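Local coordinates for Dye-decolorizing peroxidase (Irpex lacteus, PDB 7D8M), which binds heme b and probably acts as a peroxidase that uses hydrogen peroxide to oxidise dyes and related substrates, at residues I16-K21 with T51-I56; F30-A35 with N117-F122; L86-F91 with Q366-N371; L227-N232 with N352-D357. All coordinates share one frame; numbering follows the deposited sequence.

Overall arrangement
Contacts 1 and 2 lie in the N-terminal alpha+beta barrel domain, and contact 2 belongs to its four-stranded antiparallel sheet. Their centres lie about 23 Å apart, helix 14-17 leading into strand 24-32. Contact 3 ties residues 86-91 of this domain to the loop after strand 359-366 of the second four-stranded sheet, about 20 Å from contact 2 between centres. Contact 4 lies on the other side of the chain's centre from contacts 1 and 3, about 34 Å from contact 3 between centres. The heme lies about 9 Å from the side chain of Val228 in contact 4, about 10 Å from that of Ile369 in contact 3 and about 13 Å from Gly19 in contact 1.

Contact 1: I16-K21 with T51-I56; sequences ILVGMK and TSVATI
Val18 and Val53 approach to 6.8 Å between CA atoms, and Met20 and Ile56 to 7.1 Å, where the chain leaving helix 14-17 passes the first turn of helix 53-57. The two segments meet through van der Waals packing, mostly of apolar side chains. Ile56 and Val53 carry the packing from their helix: Ile56 CG2 lies 3.6 Å from Val18 CG2, the two side chains sliding past each other in opposite directions. The other branch is extended (chi2 -167°) and carries Ile56 CD1 to the backbone, 3.6 Å from Gly19 O and 4.0 Å from Met20 CA. One turn back, Val53 CG2 rests 4.1 Å from Leu17 CB. Gly19 turns the chain out of the helix with a positive phi of 83°, at which a CB would jam against the preceding carbonyl. With an alanine here in place of Ile56, both branches go, and Val18 CG2 and the Gly19-Met20 backbone would probably face a gap. Ser52 caps the helix that presents Ile56, its OG accepting from Thr55 N at 2.9 Å. Met20 and Ile56 lean on Phe67 of strand 67-72, Thr51 bonds by backbone to Val68, and Leu17 and Val18 meet Phe182 from a loop.

Contact 2: F30-A35 with N117-F122; sequences FHINNA and NVDGVF
Phe30 packs its ring over Gly120, whose CA stands 4.0 Å from the ring centroid, a CH-pi contact. Any CB there would strike Phe30 CZ. With Phe30 CG set between the backbone N and the carbonyl carbon (chi1 59°), the ring folds over the neighbouring strand and Phe30 CE2 comes 3.5 Å from Phe122 CD2. This tight part is a classic beta bulge: Asp119 and Gly120 both face Phe30, whose O takes a 2.8 Å bond from Asp119 N and a weak one from Gly120 N, while Phe30 N donates to Gly120 O at 3.1 Å. Phe38 and Trp147 also meet the Phe30 ring. Towards solvent the contact turns polar, ending at exposed Asn117. His31 ND1 donates to Asn117 O at 2.8 Å, in the ring plane and on a carbonyl lone pair. Asn117 OD1 lies over one face of that ring, the amide nearly parallel to it (12°), and Asp119 OD2 over the opposite face. A leucine in place of His31 would probably leave Asn117 O without this donor. Asp119 OD2 accepts from Ile32 N at 2.6 Å through its anti lone pair. Buried beside the imidazole, this carboxylate would be expected to favour a positively charged His31.

Contact 3: L86-F91 with Q366-N371; sequences LQDTAF and QSVIGN
Asp88 reaches across to the backbone of Ile369, its OD2 accepting from Ile369 N at 2.9 Å on the syn lone pair, with an N-H...O angle of 157°. Two waters widen this grip. One donates to Asp88 OD1 at 2.7 Å and accepts from Gly370 N; the other donates to Asp88 OD2 and to Ser367 O, so the carboxylate follows the backbone of the loop over several residues. The isoleucine side chain crosses the carboxylate at about a right angle, with Ile369 CB 3.5 Å from Asp88 OD1. Beyond that, Ile369 CG2 lies 3.7 Å from Ala90 CB and Ile369 CD1 3.8 Å from Phe91 CB, so that the two branches touch successive residues of helix 89-93. What positions the acid is its place as N-cap of this helix: with CG anti to the backbone N (chi1 -166°), Asp88 OD1 accepts from Phe91 N at 2.9 Å, met on the anti side, somewhat out of the carboxylate plane. Further out, Phe218 and Tyr435, from two strands of the second sheet, touch Ile369, and Phe77 meets the Phe91 ring edge-to-face. Ser367 OG is bonded to Gly195 O. The buried carboxylate thus accepts four hydrogen bonds, two from backbone amides and two from waters; these donors and the helix N-terminus would be expected to favour its charged form.

Contact 4: L227-N232 with N352-D357; sequences LVPEFN and NTTTID
Glu230 grips Thr354 with both carboxylate oxygens: OE1 accepts from Thr354 OG1 at 2.7 Å, and OE2 from Thr354 N at 2.8 Å with an N-H...O angle of 162°. Both donors come on the syn sides, somewhat out of the carboxylate plane, so hydroxyl and amide of one residue share one acid. A bend at chi2 (84°) brings the carboxylate of Glu230 round to the loop. Water bonds run beside this pair. One water donates to Thr354 OG1 and accepts from Val228 N at 3.0 Å, so it satisfies an amide of the first helical turn while the hydroxyl serves Glu230. A second water accepts from Asn352 ND2 and donates to Pro229 O. The contact joins two helix ends: Leu227 occupies the N-cap position of helix 228-237, which follows strand 217-226 of the second sheet, and Asn352 closes helix 346-351 with a Schellman motif, its phi positive. Van der Waals packing rests on Pro229, in the first turn of its helix. Pro229 CB lies 3.5 Å from Asn352 C, along the turn out of the other helix, and Pro229 CD 3.4 Å from Thr354 OG1. The side chain of Leu227 lies across that of Thr354, with Leu227 CD2 3.9 Å from Thr354 OG1. Other bonds tie the loop to its surroundings: Glu348 accepts from the backbone of Thr355 and Ile356, and Asp357 forms a salt bridge with Lys223 of strand 217-226.

Contact 1: I16-K21 with T51-I56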
loop_
_atom_site.group_PDB
_atom_site.type_symbol
_atom_site.label_atom_id
_atom_site.label_comp_id
_atom_site.label_asym_id
_atom_site.label_seq_id
_atom_site.Cartn_x
_atom_site.Cartn_y
_atom_site.Cartn_z
ATOM N N ILE A 16 3.047 -1.312 -11.272
ATOM C CA ILE A 16 2.448 -2.487 -10.643
ATOM C C ILE A 16 3.515 -3.361 -10.001
ATOM O O ILE A 16 3.388 -3.789 -8.842
ATOM C CB ILE A 16 1.635 -3.293 -11.671
ATOM C CG1 ILE A 16 0.585 -2.407 -12.359
ATOM C CG2 ILE A 16 1.023 -4.540 -10.995
ATOM C CD1 ILE A 16 -0.089 -3.060 -13.571
ATOM N N LEU A 17 4.565 -3.674 -10.753
ATOM C CA LEU A 17 5.446 -4.771 -10.375
ATOM C C LEU A 17 6.749 -4.300 -9.761
ATOM O O LEU A 17 7.208 -4.882 -8.774
ATOM C CB LEU A 17 5.754 -5.656 -11.584
ATOM C CG LEU A 17 6.664 -6.861 -11.343
ATOM C CD1 LEU A 17 6.046 -7.794 -10.310
ATOM C CD2 LEU A 17 6.909 -7.595 -12.649
ATOM N N VAL A 18 7.356 -3.263 -10.320
ATOM C CA VAL A 18 8.614 -2.761 -9.799
ATOM C C VAL A 18 8.434 -1.461 -9.049
ATOM O O VAL A 18 9.253 -1.159 -8.164
ATOM C CB VAL A 18 9.660 -2.603 -10.921
ATOM C CG1 VAL A 18 9.948 -3.958 -11.527
ATOM C CG2 VAL A 18 9.171 -1.645 -11.995
ATOM N N GLY A 19 7.371 -0.721 -9.314
ATOM C CA GLY A 19 7.260 0.602 -8.745
ATOM C C GLY A 19 8.012 1.619 -9.575
ATOM O O GLY A 19 9.029 1.326 -10.213
ATOM N N MET A 20 7.489 2.845 -9.567
ATOM C CA MET A 20 8.139 3.942 -10.275
ATOM C C MET A 20 9.456 4.336 -9.616
ATOM O O MET A 20 10.381 4.774 -10.301
ATOM C CB MET A 20 7.191 5.138 -10.351
ATOM C CG MET A 20 6.039 4.932 -11.316
ATOM S SD MET A 20 5.099 6.447 -11.628
ATOM C CE MET A 20 3.859 5.788 -12.743
ATOM N N LYS A 21 9.559 4.186 -8.296
ATOM C CA LYS A 21 10.785 4.451 -7.542
ATOM C C LYS A 21 11.332 5.845 -7.815
ATOM O O LYS A 21 12.544 6.081 -7.778
ATOM C CB LYS A 21 11.847 3.381 -7.798
ATOM C CG LYS A 21 11.444 1.924 -7.468
ATOM C CD LYS A 21 10.255 1.815 -6.487
ATOM C CE LYS A 21 10.485 2.489 -5.122
ATOM N NZ LYS A 21 9.174 3.000 -4.566
ATOM N N THR A 51 4.206 4.193 -19.063
ATOM C CA THR A 51 5.512 3.601 -18.820
ATOM C C THR A 51 5.375 2.138 -18.448
ATOM O O THR A 51 4.641 1.790 -17.516
ATOM C CB THR A 51 6.233 4.353 -17.702
ATOM O OG1 THR A 51 6.334 5.733 -18.053
ATOM C CG2 THR A 51 7.630 3.765 -17.456
ATOM N N SER A 52 6.129 1.293 -19.136
ATOM C CA SER A 52 6.085 -0.141 -18.920
ATOM C C SER A 52 7.078 -0.577 -17.847
ATOM O O SER A 52 8.002 0.155 -17.476
ATOM C CB SER A 52 6.404 -0.878 -20.217
ATOM O OG SER A 52 7.767 -0.668 -20.551
ATOM N N VAL A 53 6.871 -1.803 -17.361
ATOM C CA VAL A 53 7.883 -2.479 -16.552
ATOM C C VAL A 53 9.219 -2.474 -17.283
ATOM O O VAL A 53 10.264 -2.139 -16.714
ATOM C CB VAL A 53 7.430 -3.915 -16.227
ATOM C CG1 VAL A 53 8.602 -4.752 -15.707
ATOM C CG2 VAL A 53 6.275 -3.908 -15.233
ATOM N N ALA A 54 9.195 -2.831 -18.571
ATOM C CA ALA A 54 10.433 -2.941 -19.338
ATOM C C ALA A 54 11.198 -1.624 -19.351
ATOM O O ALA A 54 12.423 -1.609 -19.198
ATOM C CB ALA A 54 10.129 -3.412 -20.761
ATOM N N THR A 55 10.492 -0.505 -19.509
ATOM C CA THR A 55 11.165 0.790 -19.524
ATOM C C THR A 55 11.785 1.113 -18.165
ATOM O O THR A 55 12.907 1.631 -18.091
ATOM C CB THR A 55 10.184 1.884 -19.938
ATOM O OG1 THR A 55 9.673 1.601 -21.252
ATOM C CG2 THR A 55 10.868 3.240 -19.950
ATOM N N ILE A 56 11.076 0.817 -17.075
ATOM C CA ILE A 56 11.598 1.177 -15.761
ATOM C C ILE A 56 12.886 0.411 -15.475
ATOM O O ILE A 56 13.873 0.988 -15.007
ATOM C CB ILE A 56 10.527 0.940 -14.678
ATOM C CG1 ILE A 56 9.325 1.872 -14.897
ATOM C CG2 ILE A 56 11.120 1.109 -13.277
ATOM C CD1 ILE A 56 8.369 1.919 -13.689
#

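Contact 2: F30-A35 with N117-F122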
loop_
_atom_site.group_PDB
_atom_site.type_symbol
_atom_site.label_atom_id
_atom_site.label_comp_id
_atom_site.label_asym_id
_atom_site.label_seq_id
_atom_site.Cartn_x
_atom_site.Cartn_y
_atom_site.Cartn_z
ATOM N N PHE A 30 -9.390 12.303 -11.743
ATOM C CA PHE A 30 -10.144 13.044 -12.740
ATOM C C PHE A 30 -11.509 12.420 -12.958
ATOM O O PHE A 30 -11.736 11.240 -12.679
ATOM C CB PHE A 30 -9.390 13.103 -14.077
ATOM C CG PHE A 30 -9.094 11.746 -14.673
ATOM C CD1 PHE A 30 -10.041 11.085 -15.452
ATOM C CD2 PHE A 30 -7.863 11.139 -14.468
ATOM C CE1 PHE A 30 -9.770 9.837 -15.996
ATOM C CE2 PHE A 30 -7.583 9.897 -15.013
ATOM C CZ PHE A 30 -8.541 9.247 -15.784
ATOM N N HIS A 31 -12.395 13.234 -13.531
ATOM C CA HIS A 31 -13.711 12.835 -13.999
ATOM C C HIS A 31 -13.750 13.022 -15.508
ATOM O O HIS A 31 -13.127 13.947 -16.041
ATOM C CB HIS A 31 -14.800 13.687 -13.342
ATOM C CG HIS A 31 -16.184 13.377 -13.818
ATOM N ND1 HIS A 31 -16.918 12.321 -13.324
ATOM C CD2 HIS A 31 -16.973 13.988 -14.736
ATOM C CE1 HIS A 31 -18.094 12.286 -13.927
ATOM N NE2 HIS A 31 -18.156 13.292 -14.780
ATOM N N ILE A 32 -14.472 12.144 -16.201
ATOM C CA ILE A 32 -14.543 12.188 -17.660
ATOM C C ILE A 32 -15.802 12.946 -18.062
ATOM O O ILE A 32 -16.919 12.520 -17.741
ATOM C CB ILE A 32 -14.521 10.776 -18.265
ATOM C CG1 ILE A 32 -13.235 10.058 -17.856
ATOM C CG2 ILE A 32 -14.636 10.844 -19.783
ATOM C CD1 ILE A 32 -13.100 8.666 -18.411
ATOM N N ASN A 33 -15.619 14.073 -18.760
ATOM C CA ASN A 33 -16.727 14.883 -19.264
ATOM C C ASN A 33 -17.158 14.514 -20.685
ATOM O O ASN A 33 -18.349 14.595 -20.998
ATOM C CB ASN A 33 -16.349 16.365 -19.244
ATOM C CG ASN A 33 -16.062 16.873 -17.856
ATOM O OD1 ASN A 33 -16.705 16.461 -16.896
ATOM N ND2 ASN A 33 -15.106 17.800 -17.743
ATOM N N ASN A 34 -16.229 14.112 -21.550
ATOM C CA ASN A 34 -16.537 13.788 -22.946
ATOM C C ASN A 34 -15.781 12.519 -23.328
ATOM O O ASN A 34 -14.571 12.560 -23.582
ATOM C CB ASN A 34 -16.171 14.953 -23.863
ATOM C CG ASN A 34 -16.620 14.740 -25.306
ATOM O OD1 ASN A 34 -16.437 13.668 -25.892
ATOM N ND2 ASN A 34 -17.195 15.781 -25.891
ATOM N N ALA A 35 -16.500 11.398 -23.394
ATOM C CA ALA A 35 -15.844 10.116 -23.634
ATOM C C ALA A 35 -15.145 10.092 -24.989
ATOM O O ALA A 35 -14.002 9.626 -25.096
ATOM C CB ALA A 35 -16.860 8.976 -23.534
ATOM N N ASN A 117 -17.744 10.026 -8.424
ATOM C CA ASN A 117 -17.368 11.010 -9.433
ATOM C C ASN A 117 -15.976 10.750 -9.992
ATOM O O ASN A 117 -15.690 11.119 -11.138
ATOM C CB ASN A 117 -17.438 12.414 -8.836
ATOM C CG ASN A 117 -17.451 13.499 -9.902
ATOM O OD1 ASN A 117 -18.334 13.529 -10.755
ATOM N ND2 ASN A 117 -16.474 14.398 -9.853
ATOM N N VAL A 118 -15.097 10.132 -9.206
ATOM C CA VAL A 118 -13.741 9.859 -9.668
ATOM C C VAL A 118 -13.778 8.722 -10.681
ATOM O O VAL A 118 -14.204 7.603 -10.370
ATOM C CB VAL A 118 -12.812 9.535 -8.491
ATOM C CG1 VAL A 118 -11.487 8.951 -9.000
ATOM C CG2 VAL A 118 -12.583 10.793 -7.650
ATOM N N ASP A 119 -13.340 9.014 -11.908
ATOM C CA ASP A 119 -13.343 8.054 -13.005
ATOM C C ASP A 119 -11.999 7.373 -13.205
ATOM O O ASP A 119 -11.948 6.295 -13.808
ATOM C CB ASP A 119 -13.750 8.753 -14.321
ATOM C CG ASP A 119 -15.235 9.076 -14.379
ATOM O OD1 ASP A 119 -16.034 8.349 -13.755
ATOM O OD2 ASP A 119 -15.609 10.052 -15.059
ATOM N N GLY A 120 -10.917 7.959 -12.711
ATOM C CA GLY A 120 -9.624 7.321 -12.837
ATOM C C GLY A 120 -8.549 8.211 -12.262
ATOM O O GLY A 120 -8.815 9.303 -11.742
ATOM N N VAL A 121 -7.315 7.738 -12.382
ATOM C CA VAL A 121 -6.182 8.458 -11.827
ATOM C C VAL A 121 -4.968 8.246 -12.719
ATOM O O VAL A 121 -4.718 7.140 -13.209
ATOM C CB VAL A 121 -5.905 8.004 -10.372
ATOM C CG1 VAL A 121 -5.695 6.487 -10.315
ATOM C CG2 VAL A 121 -4.716 8.748 -9.810
ATOM N N PHE A 122 -4.226 9.326 -12.939
ATOM C CA PHE A 122 -2.905 9.281 -13.545
ATOM C C PHE A 122 -1.880 9.298 -12.421
ATOM O O PHE A 122 -1.970 10.130 -11.514
ATOM C CB PHE A 122 -2.684 10.482 -14.473
ATOM C CG PHE A 122 -3.237 10.308 -15.867
ATOM C CD1 PHE A 122 -2.506 9.646 -16.843
ATOM C CD2 PHE A 122 -4.465 10.853 -16.216
ATOM C CE1 PHE A 122 -2.997 9.501 -18.131
ATOM C CE2 PHE A 122 -4.968 10.711 -17.505
ATOM C CZ PHE A 122 -4.231 10.033 -18.463
#

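Contact 3: L86-F91 with Q366-N371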
loop_
_atom_site.group_PDB
_atom_site.type_symbol
_atom_site.label_atom_id
_atom_site.label_comp_id
_atom_site.label_asym_id
_atom_site.label_seq_id
_atom_site.Cartn_x
_atom_site.Cartn_y
_atom_site.Cartn_z
ATOM N N LEU A 86 -15.084 -7.767 -14.727
ATOM C CA LEU A 86 -13.878 -8.251 -14.067
ATOM C C LEU A 86 -14.180 -9.184 -12.899
ATOM O O LEU A 86 -13.290 -9.932 -12.481
ATOM C CB LEU A 86 -13.028 -7.064 -13.595
ATOM C CG LEU A 86 -12.193 -6.307 -14.643
ATOM C CD1 LEU A 86 -11.794 -4.925 -14.142
ATOM C CD2 LEU A 86 -10.960 -7.100 -14.995
ATOM N N GLN A 87 -15.409 -9.159 -12.374
ATOM C CA GLN A 87 -15.853 -10.026 -11.268
ATOM C C GLN A 87 -15.179 -9.683 -9.943
ATOM O O GLN A 87 -15.015 -10.549 -9.081
ATOM C CB GLN A 87 -15.652 -11.512 -11.582
ATOM C CG GLN A 87 -16.472 -12.018 -12.757
ATOM C CD GLN A 87 -16.289 -13.505 -12.995
ATOM O OE1 GLN A 87 -16.079 -13.941 -14.125
ATOM N NE2 GLN A 87 -16.369 -14.290 -11.928
ATOM N N ASP A 88 -14.782 -8.429 -9.757
ATOM C CA ASP A 88 -14.245 -7.960 -8.485
ATOM C C ASP A 88 -15.337 -7.136 -7.816
ATOM O O ASP A 88 -15.635 -6.019 -8.248
ATOM C CB ASP A 88 -12.964 -7.149 -8.686
ATOM C CG ASP A 88 -12.198 -6.934 -7.392
ATOM O OD1 ASP A 88 -12.705 -6.193 -6.518
ATOM O OD2 ASP A 88 -11.088 -7.509 -7.254
ATOM N N THR A 89 -15.943 -7.703 -6.768
ATOM C CA THR A 89 -17.107 -7.083 -6.142
ATOM C C THR A 89 -16.742 -5.778 -5.431
ATOM O O THR A 89 -17.520 -4.814 -5.459
ATOM C CB THR A 89 -17.763 -8.076 -5.168
ATOM O OG1 THR A 89 -16.856 -8.393 -4.107
ATOM C CG2 THR A 89 -18.133 -9.376 -5.878
ATOM N N ALA A 90 -15.578 -5.728 -4.772
ATOM C CA ALA A 90 -15.110 -4.465 -4.199
ATOM C C ALA A 90 -14.916 -3.410 -5.281
ATOM O O ALA A 90 -15.389 -2.274 -5.151
ATOM C CB ALA A 90 -13.805 -4.676 -3.422
ATOM N N PHE A 91 -14.201 -3.763 -6.351
ATOM C CA PHE A 91 -13.952 -2.804 -7.426
ATOM C C PHE A 91 -15.257 -2.230 -7.958
ATOM O O PHE A 91 -15.380 -1.018 -8.163
ATOM C CB PHE A 91 -13.176 -3.459 -8.568
ATOM C CG PHE A 91 -13.036 -2.569 -9.794
ATOM C CD1 PHE A 91 -12.188 -1.465 -9.771
ATOM C CD2 PHE A 91 -13.764 -2.825 -10.953
ATOM C CE1 PHE A 91 -12.050 -0.626 -10.890
ATOM C CE2 PHE A 91 -13.638 -1.981 -12.080
ATOM C CZ PHE A 91 -12.779 -0.893 -12.051
ATOM N N GLN A 366 -2.991 -5.853 -6.619
ATOM C CA GLN A 366 -3.370 -7.254 -6.448
ATOM C C GLN A 366 -4.406 -7.601 -7.506
ATOM O O GLN A 366 -5.132 -6.731 -7.994
ATOM C CB GLN A 366 -3.944 -7.537 -5.049
ATOM C CG GLN A 366 -5.185 -6.704 -4.719
ATOM C CD GLN A 366 -4.848 -5.347 -4.115
ATOM O OE1 GLN A 366 -4.468 -5.251 -2.948
ATOM N NE2 GLN A 366 -4.993 -4.288 -4.908
ATOM N N SER A 367 -4.493 -8.894 -7.826
ATOM C CA SER A 367 -5.476 -9.348 -8.802
ATOM C C SER A 367 -6.887 -9.391 -8.235
ATOM O O SER A 367 -7.852 -9.342 -9.007
ATOM C CB SER A 367 -5.088 -10.730 -9.339
ATOM O OG SER A 367 -5.321 -11.749 -8.368
ATOM N N VAL A 368 -7.038 -9.490 -6.917
ATOM C CA VAL A 368 -8.346 -9.514 -6.265
ATOM C C VAL A 368 -8.284 -8.556 -5.088
ATOM O O VAL A 368 -7.566 -8.814 -4.113
ATOM C CB VAL A 368 -8.746 -10.925 -5.807
ATOM C CG1 VAL A 368 -10.120 -10.910 -5.114
ATOM C CG2 VAL A 368 -8.749 -11.884 -6.987
ATOM N N ILE A 369 -9.025 -7.447 -5.176
ATOM C CA ILE A 369 -9.041 -6.476 -4.082
ATOM C C ILE A 369 -9.383 -7.157 -2.766
ATOM O O ILE A 369 -8.744 -6.911 -1.737
ATOM C CB ILE A 369 -10.021 -5.333 -4.401
ATOM C CG1 ILE A 369 -9.543 -4.566 -5.634
ATOM C CG2 ILE A 369 -10.145 -4.357 -3.242
ATOM C CD1 ILE A 369 -10.409 -3.367 -5.961
ATOM N N GLY A 370 -10.391 -8.033 -2.783
ATOM C CA GLY A 370 -10.862 -8.681 -1.577
ATOM C C GLY A 370 -9.841 -9.586 -0.921
ATOM O O GLY A 370 -9.971 -9.869 0.271
ATOM N N ASN A 371 -8.832 -10.047 -1.675
ATOM C CA ASN A 371 -7.781 -10.919 -1.155
ATOM C C ASN A 371 -6.523 -10.177 -0.735
ATOM O O ASN A 371 -5.719 -10.735 0.018
ATOM C CB ASN A 371 -7.382 -11.969 -2.194
ATOM C CG ASN A 371 -8.459 -13.003 -2.427
ATOM O OD1 ASN A 371 -9.446 -13.082 -1.686
ATOM N ND2 ASN A 371 -8.276 -13.806 -3.470
HETATM O O HOH W 1 -12.676 -8.029 -4.481
HETATM O O HOH W 2 -10.727 -9.663 -8.700
#

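Contact 4: L227-N232 with N352-D357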
loop_
_atom_site.group_PDB
_atom_site.type_symbol
_atom_site.label_atom_id
_atom_site.label_comp_id
_atom_site.label_asym_id
_atom_site.label_seq_id
_atom_site.Cartn_x
_atom_site.Cartn_y
_atom_site.Cartn_z
ATOM N N LEU A 227 -0.583 11.255 12.228
ATOM C CA LEU A 227 -0.412 12.155 13.368
ATOM C C LEU A 227 0.872 11.737 14.076
ATOM O O LEU A 227 0.856 10.949 15.022
ATOM C CB LEU A 227 -1.616 12.089 14.304
ATOM C CG LEU A 227 -3.008 12.188 13.677
ATOM C CD1 LEU A 227 -4.107 12.220 14.742
ATOM C CD2 LEU A 227 -3.089 13.415 12.730
ATOM N N VAL A 228 1.989 12.281 13.614
ATOM C CA VAL A 228 3.312 11.820 14.037
ATOM C C VAL A 228 3.639 12.269 15.460
ATOM O O VAL A 228 4.078 11.433 16.272
ATOM C CB VAL A 228 4.391 12.289 13.047
ATOM C CG1 VAL A 228 5.753 11.744 13.453
ATOM C CG2 VAL A 228 4.031 11.854 11.641
ATOM N N PRO A 229 3.479 13.556 15.819
ATOM C CA PRO A 229 3.779 13.931 17.212
ATOM C C PRO A 229 2.866 13.235 18.191
ATOM O O PRO A 229 3.303 12.882 19.285
ATOM C CB PRO A 229 3.586 15.458 17.234
ATOM C CG PRO A 229 3.558 15.879 15.781
ATOM C CD PRO A 229 2.969 14.716 15.058
ATOM N N GLU A 230 1.605 13.021 17.817
ATOM C CA GLU A 230 0.693 12.270 18.667
ATOM C C GLU A 230 1.225 10.864 18.913
ATOM O O GLU A 230 1.258 10.385 20.052
ATOM C CB GLU A 230 -0.683 12.229 18.006
ATOM C CG GLU A 230 -1.431 13.552 18.051
ATOM C CD GLU A 230 -1.047 14.528 16.928
ATOM O OE1 GLU A 230 -0.080 14.281 16.171
ATOM O OE2 GLU A 230 -1.725 15.565 16.808
ATOM N N PHE A 231 1.665 10.201 17.845
ATOM C CA PHE A 231 2.231 8.862 17.951
ATOM C C PHE A 231 3.470 8.858 18.842
ATOM O O PHE A 231 3.592 8.024 19.750
ATOM C CB PHE A 231 2.562 8.341 16.546
ATOM C CG PHE A 231 3.445 7.117 16.535
ATOM C CD1 PHE A 231 4.813 7.232 16.307
ATOM C CD2 PHE A 231 2.909 5.857 16.738
ATOM C CE1 PHE A 231 5.635 6.103 16.293
ATOM C CE2 PHE A 231 3.718 4.727 16.723
ATOM C CZ PHE A 231 5.086 4.852 16.502
ATOM N N ASN A 232 4.406 9.783 18.592
ATOM C CA ASN A 232 5.619 9.862 19.405
ATOM C C ASN A 232 5.297 10.081 20.883
ATOM O O ASN A 232 5.905 9.453 21.754
ATOM C CB ASN A 232 6.527 10.977 18.889
ATOM C CG ASN A 232 7.204 10.610 17.588
ATOM O OD1 ASN A 232 7.404 9.434 17.299
ATOM N ND2 ASN A 232 7.563 11.616 16.795
ATOM N N ASN A 352 3.477 18.358 20.704
ATOM C CA ASN A 352 2.932 17.006 20.553
ATOM C C ASN A 352 1.644 17.002 19.743
ATOM O O ASN A 352 0.787 16.137 19.933
ATOM C CB ASN A 352 2.693 16.345 21.914
ATOM C CG ASN A 352 3.939 16.292 22.748
ATOM O OD1 ASN A 352 3.944 16.714 23.908
ATOM N ND2 ASN A 352 5.009 15.768 22.173
ATOM N N THR A 353 1.508 17.955 18.817
ATOM C CA THR A 353 0.253 18.195 18.125
ATOM C C THR A 353 0.525 18.417 16.644
ATOM O O THR A 353 1.421 19.184 16.288
ATOM C CB THR A 353 -0.450 19.419 18.719
ATOM O OG1 THR A 353 -0.746 19.169 20.099
ATOM C CG2 THR A 353 -1.730 19.721 17.976
ATOM N N THR A 354 -0.256 17.758 15.792
ATOM C CA THR A 354 -0.158 17.945 14.353
ATOM C C THR A 354 -0.842 19.252 13.947
ATOM O O THR A 354 -1.976 19.518 14.357
ATOM C CB THR A 354 -0.813 16.768 13.629
ATOM O OG1 THR A 354 -0.045 15.577 13.818
ATOM C CG2 THR A 354 -0.925 17.063 12.122
ATOM N N THR A 355 -0.158 20.063 13.142
ATOM C CA THR A 355 -0.773 21.233 12.516
ATOM C C THR A 355 -0.801 21.178 10.992
ATOM O O THR A 355 -1.536 21.962 10.380
ATOM C CB THR A 355 -0.058 22.529 12.948
ATOM O OG1 THR A 355 1.254 22.584 12.370
ATOM C CG2 THR A 355 0.077 22.590 14.470
ATOM N N ILE A 356 -0.044 20.277 10.364
ATOM C CA ILE A 356 0.068 20.209 8.911
ATOM C C ILE A 356 -0.350 18.821 8.453
ATOM O O ILE A 356 -0.045 17.822 9.116
ATOM C CB ILE A 356 1.503 20.520 8.438
ATOM C CG1 ILE A 356 1.975 21.867 8.985
ATOM C CG2 ILE A 356 1.589 20.515 6.916
ATOM C CD1 ILE A 356 3.471 22.119 8.738
ATOM N N ASP A 357 -1.052 18.759 7.326
ATOM C CA ASP A 357 -1.440 17.481 6.746
ATOM C C ASP A 357 -0.210 16.793 6.165
ATOM O O ASP A 357 0.548 17.387 5.392
ATOM C CB ASP A 357 -2.516 17.700 5.673
ATOM C CG ASP A 357 -3.087 16.405 5.125
ATOM O OD1 ASP A 357 -2.898 15.350 5.759
ATOM O OD2 ASP A 357 -3.728 16.431 4.046
HETATM O O HOH W 3 1.568 14.604 11.757
HETATM O O HOH W 4 5.730 14.537 20.000
#